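Local coordinates for protein SAM-dependent O-methyltransferase (Thermotoga maritima, PDB 1O54) that probably methylates N1 of adenosine 58 in tRNA, using S-adenosyl-L-methionine as methyl donor and working as a homotetramer, at residues A[94-99]-A[184-189]. Residues are numbered along the deposited sequence; the frame is centred on the assembly and turned at random.
Sequences QIVYPK and ALFLDV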
ATOM      1  N   GLN A  94      -6.451 -15.984 -17.989  1.00 41.22           N
ATOM      2  CA  GLN A  94      -5.470 -15.312 -17.140  1.00 40.22           C
ATOM      3  C   GLN A  94      -4.564 -14.388 -17.959  1.00 39.20           C
ATOM      4  O   GLN A  94      -4.080 -14.766 -19.033  1.00 38.83           O
ATOM      5  CB  GLN A  94      -4.614 -16.352 -16.421  1.00 40.55           C
ATOM      6  N   ILE A  95      -4.296 -13.189 -17.429  1.00 37.13           N
ATOM      7  CA  ILE A  95      -3.443 -12.235 -18.133  1.00 35.02           C
ATOM      8  C   ILE A  95      -2.422 -11.647 -17.195  1.00 34.16           C
ATOM      9  O   ILE A  95      -2.596 -11.699 -15.978  1.00 33.16           O
ATOM     10  CB  ILE A  95      -4.273 -11.092 -18.743  1.00 35.18           C
ATOM     11  CG1 ILE A  95      -5.020 -10.310 -17.667  1.00 35.31           C
ATOM     12  CG2 ILE A  95      -5.285 -11.647 -19.747  1.00 34.59           C
ATOM     13  CD1 ILE A  95      -5.501  -8.941 -18.111  1.00 36.82           C
ATOM     14  N   VAL A  96      -1.377 -11.070 -17.780  1.00 32.32           N
ATOM     15  CA  VAL A  96      -0.558 -10.085 -17.076  1.00 31.29           C
ATOM     16  C   VAL A  96      -1.277  -8.743 -17.218  1.00 31.44           C
ATOM     17  O   VAL A  96      -1.546  -8.294 -18.354  1.00 31.82           O
ATOM     18  CB  VAL A  96       0.864  -9.970 -17.653  1.00 30.82           C
ATOM     19  CG1 VAL A  96       1.662  -8.935 -16.872  1.00 30.31           C
ATOM     20  CG2 VAL A  96       1.584 -11.318 -17.607  1.00 30.43           C
ATOM     21  N   TYR A  97      -1.615  -8.114 -16.096  1.00 30.79           N
ATOM     22  CA  TYR A  97      -2.419  -6.892 -16.136  1.00 31.51           C
ATOM     23  C   TYR A  97      -1.544  -5.734 -16.573  1.00 31.20           C
ATOM     24  O   TYR A  97      -0.335  -5.743 -16.305  1.00 29.64           O
ATOM     25  CB  TYR A  97      -3.071  -6.600 -14.776  1.00 32.48           C
ATOM     26  CG  TYR A  97      -4.225  -7.552 -14.522  1.00 36.28           C
ATOM     27  CD1 TYR A  97      -3.997  -8.823 -14.036  1.00 38.73           C
ATOM     28  CD2 TYR A  97      -5.546  -7.174 -14.796  1.00 40.74           C
ATOM     29  CE1 TYR A  97      -5.052  -9.721 -13.824  1.00 42.44           C
ATOM     30  CE2 TYR A  97      -6.606  -8.066 -14.584  1.00 43.77           C
ATOM     31  CZ  TYR A  97      -6.344  -9.334 -14.098  1.00 43.55           C
ATOM     32  OH  TYR A  97      -7.392 -10.229 -13.881  1.00 47.78           O
ATOM     33  N   PRO A  98      -2.146  -4.751 -17.241  1.00 31.02           N
ATOM     34  CA  PRO A  98      -1.449  -3.537 -17.672  1.00 31.08           C
ATOM     35  C   PRO A  98      -0.586  -2.815 -16.654  1.00 31.42           C
ATOM     36  O   PRO A  98       0.489  -2.334 -17.009  1.00 32.11           O
ATOM     37  CB  PRO A  98      -2.611  -2.610 -18.057  1.00 31.35           C
ATOM     38  CG  PRO A  98      -3.614  -3.559 -18.621  1.00 32.35           C
ATOM     39  CD  PRO A  98      -3.570  -4.750 -17.675  1.00 32.10           C
ATOM     40  N   LYS A  99      -1.044  -2.708 -15.398  1.00 31.02           N
ATOM     41  CA  LYS A  99      -0.210  -2.080 -14.363  1.00 30.66           C
ATOM     42  C   LYS A  99       1.144  -2.795 -14.259  1.00 29.34           C
ATOM     43  O   LYS A  99       2.172  -2.185 -13.971  1.00 30.18           O
ATOM     44  CB  LYS A  99      -0.902  -2.092 -12.984  1.00 32.44           C
ATOM     45  CG  LYS A  99      -1.014  -3.465 -12.284  1.00 34.67           C
ATOM     46  CD  LYS A  99      -1.404  -3.288 -10.817  1.00 38.78           C
ATOM     47  CE  LYS A  99      -1.203  -4.495 -10.000  1.00 41.24           C
ATOM     48  NZ  LYS A  99       0.163  -4.753  -9.574  1.00 37.60           N
ATOM     49  N   ALA A 184      16.044  -9.215 -24.576  1.00 21.70           N
ATOM     50  CA  ALA A 184      15.300  -9.413 -23.329  1.00 21.19           C
ATOM     51  C   ALA A 184      14.377 -10.615 -23.484  1.00 21.82           C
ATOM     52  O   ALA A 184      14.075 -11.037 -24.611  1.00 21.86           O
ATOM     53  CB  ALA A 184      14.502  -8.204 -22.971  1.00 21.63           C
ATOM     54  N   LEU A 185      13.915 -11.129 -22.354  1.00 20.66           N
ATOM     55  CA  LEU A 185      13.110 -12.316 -22.322  1.00 20.90           C
ATOM     56  C   LEU A 185      12.123 -12.197 -21.188  1.00 21.98           C
ATOM     57  O   LEU A 185      12.486 -11.876 -20.061  1.00 21.94           O
ATOM     58  CB  LEU A 185      13.997 -13.550 -22.151  1.00 21.44           C
ATOM     59  CG  LEU A 185      13.321 -14.921 -22.289  1.00 22.42           C
ATOM     60  CD1 LEU A 185      14.305 -15.936 -22.783  1.00 24.54           C
ATOM     61  CD2 LEU A 185      12.673 -15.337 -20.975  1.00 23.25           C
ATOM     62  N   PHE A 186      10.867 -12.471 -21.496  1.00 21.36           N
ATOM     63  CA  PHE A 186       9.805 -12.522 -20.474  1.00 21.63           C
ATOM     64  C   PHE A 186       9.264 -13.945 -20.394  1.00 21.90           C
ATOM     65  O   PHE A 186       8.878 -14.558 -21.413  1.00 22.59           O
ATOM     66  CB  PHE A 186       8.647 -11.600 -20.822  1.00 22.79           C
ATOM     67  CG  PHE A 186       7.571 -11.618 -19.791  1.00 22.76           C
ATOM     68  CD1 PHE A 186       7.810 -11.062 -18.520  1.00 23.27           C
ATOM     69  CD2 PHE A 186       6.352 -12.216 -20.035  1.00 22.67           C
ATOM     70  CE1 PHE A 186       6.816 -11.098 -17.531  1.00 23.13           C
ATOM     71  CE2 PHE A 186       5.353 -12.242 -19.060  1.00 23.75           C
ATOM     72  CZ  PHE A 186       5.599 -11.702 -17.800  1.00 21.66           C
ATOM     73  N   LEU A 187       9.183 -14.441 -19.161  1.00 22.84           N
ATOM     74  CA  LEU A 187       8.823 -15.810 -18.892  1.00 22.26           C
ATOM     75  C   LEU A 187       7.576 -15.811 -18.011  1.00 22.98           C
ATOM     76  O   LEU A 187       7.567 -15.183 -16.948  1.00 23.13           O
ATOM     77  CB  LEU A 187       9.943 -16.499 -18.151  1.00 23.65           C
ATOM     78  CG  LEU A 187       9.719 -17.968 -17.762  1.00 22.54           C
ATOM     79  CD1 LEU A 187       9.592 -18.876 -18.956  1.00 25.20           C
ATOM     80  CD2 LEU A 187      10.887 -18.401 -16.868  1.00 21.91           C
ATOM     81  N   ASP A 188       6.530 -16.526 -18.451  1.00 22.29           N
ATOM     82  CA  ASP A 188       5.332 -16.629 -17.667  1.00 23.71           C
ATOM     83  C   ASP A 188       4.803 -18.049 -17.877  1.00 23.84           C
ATOM     84  O   ASP A 188       4.143 -18.341 -18.886  1.00 24.45           O
ATOM     85  CB  ASP A 188       4.319 -15.616 -18.112  1.00 23.94           C
ATOM     86  CG  ASP A 188       3.079 -15.572 -17.230  1.00 26.34           C
ATOM     87  OD1 ASP A 188       2.932 -16.385 -16.313  1.00 27.12           O
ATOM     88  OD2 ASP A 188       2.179 -14.734 -17.443  1.00 30.17           O
ATOM     89  N   VAL A 189       5.139 -18.914 -16.942  1.00 24.28           N
ATOM     90  CA  VAL A 189       4.825 -20.357 -16.997  1.00 25.17           C
ATOM     91  C   VAL A 189       4.527 -20.775 -15.565  1.00 26.74           C
ATOM     92  O   VAL A 189       4.844 -20.036 -14.634  1.00 25.73           O
ATOM     93  CB  VAL A 189       5.982 -21.200 -17.556  1.00 25.77           C
ATOM     94  CG1 VAL A 189       6.301 -20.825 -19.005  1.00 27.43           C
ATOM     95  CG2 VAL A 189       7.214 -21.031 -16.726  1.00 25.55           C
TER
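Val96 meets Phe186 and Asp188 where the loop leading into helix 98-107 passes the C-terminal part of strand 182-187 and the residues that follow. The backbones stay well apart: the closest CA atoms, those of Val96 and Asp188, are 8.8 Å from each other. Side chains alone bridge the gap. Tyr97 takes the N-cap position, and the chain turns into the helix at Pro98. The strand runs between parallel strands 115-119 and 207-213 in the sheet of a class I methyltransferase.

One methyl group carries the contact. Val96 CG2 lies anti to the carbonyl carbon of its own residue, which turns it to the strand, while CG1 is anti to the backbone N (chi1 -180°). CG2 approaches the far end of the Phe186 ring obliquely, 4.0 Å from CZ. The ring gets there because its CG is anti to the backbone N (chi1 -179°), and it also packs on Ala210 and Val212 of strand 207-213. Val96 CG2 further touches the carboxylate of Asp188, with OD2 at 3.5 Å. Val96 and Phe186 reach toward each other from their two backbones, whereas Val96 and Asp188 run alongside in opposed senses.

Asp188 is predicted to bind S-adenosyl-L-methionine, and its side chain is about 8 Å from that of Glu144, also predicted to bind it. The contact therefore borders the probable cofactor site. Val96 gives the Phe186 ring an apolar neighbour and lies past the OD2 end of the Asp188 carboxylate, off its plane, where its methyl adds van der Waals contact but no hydrogen bond.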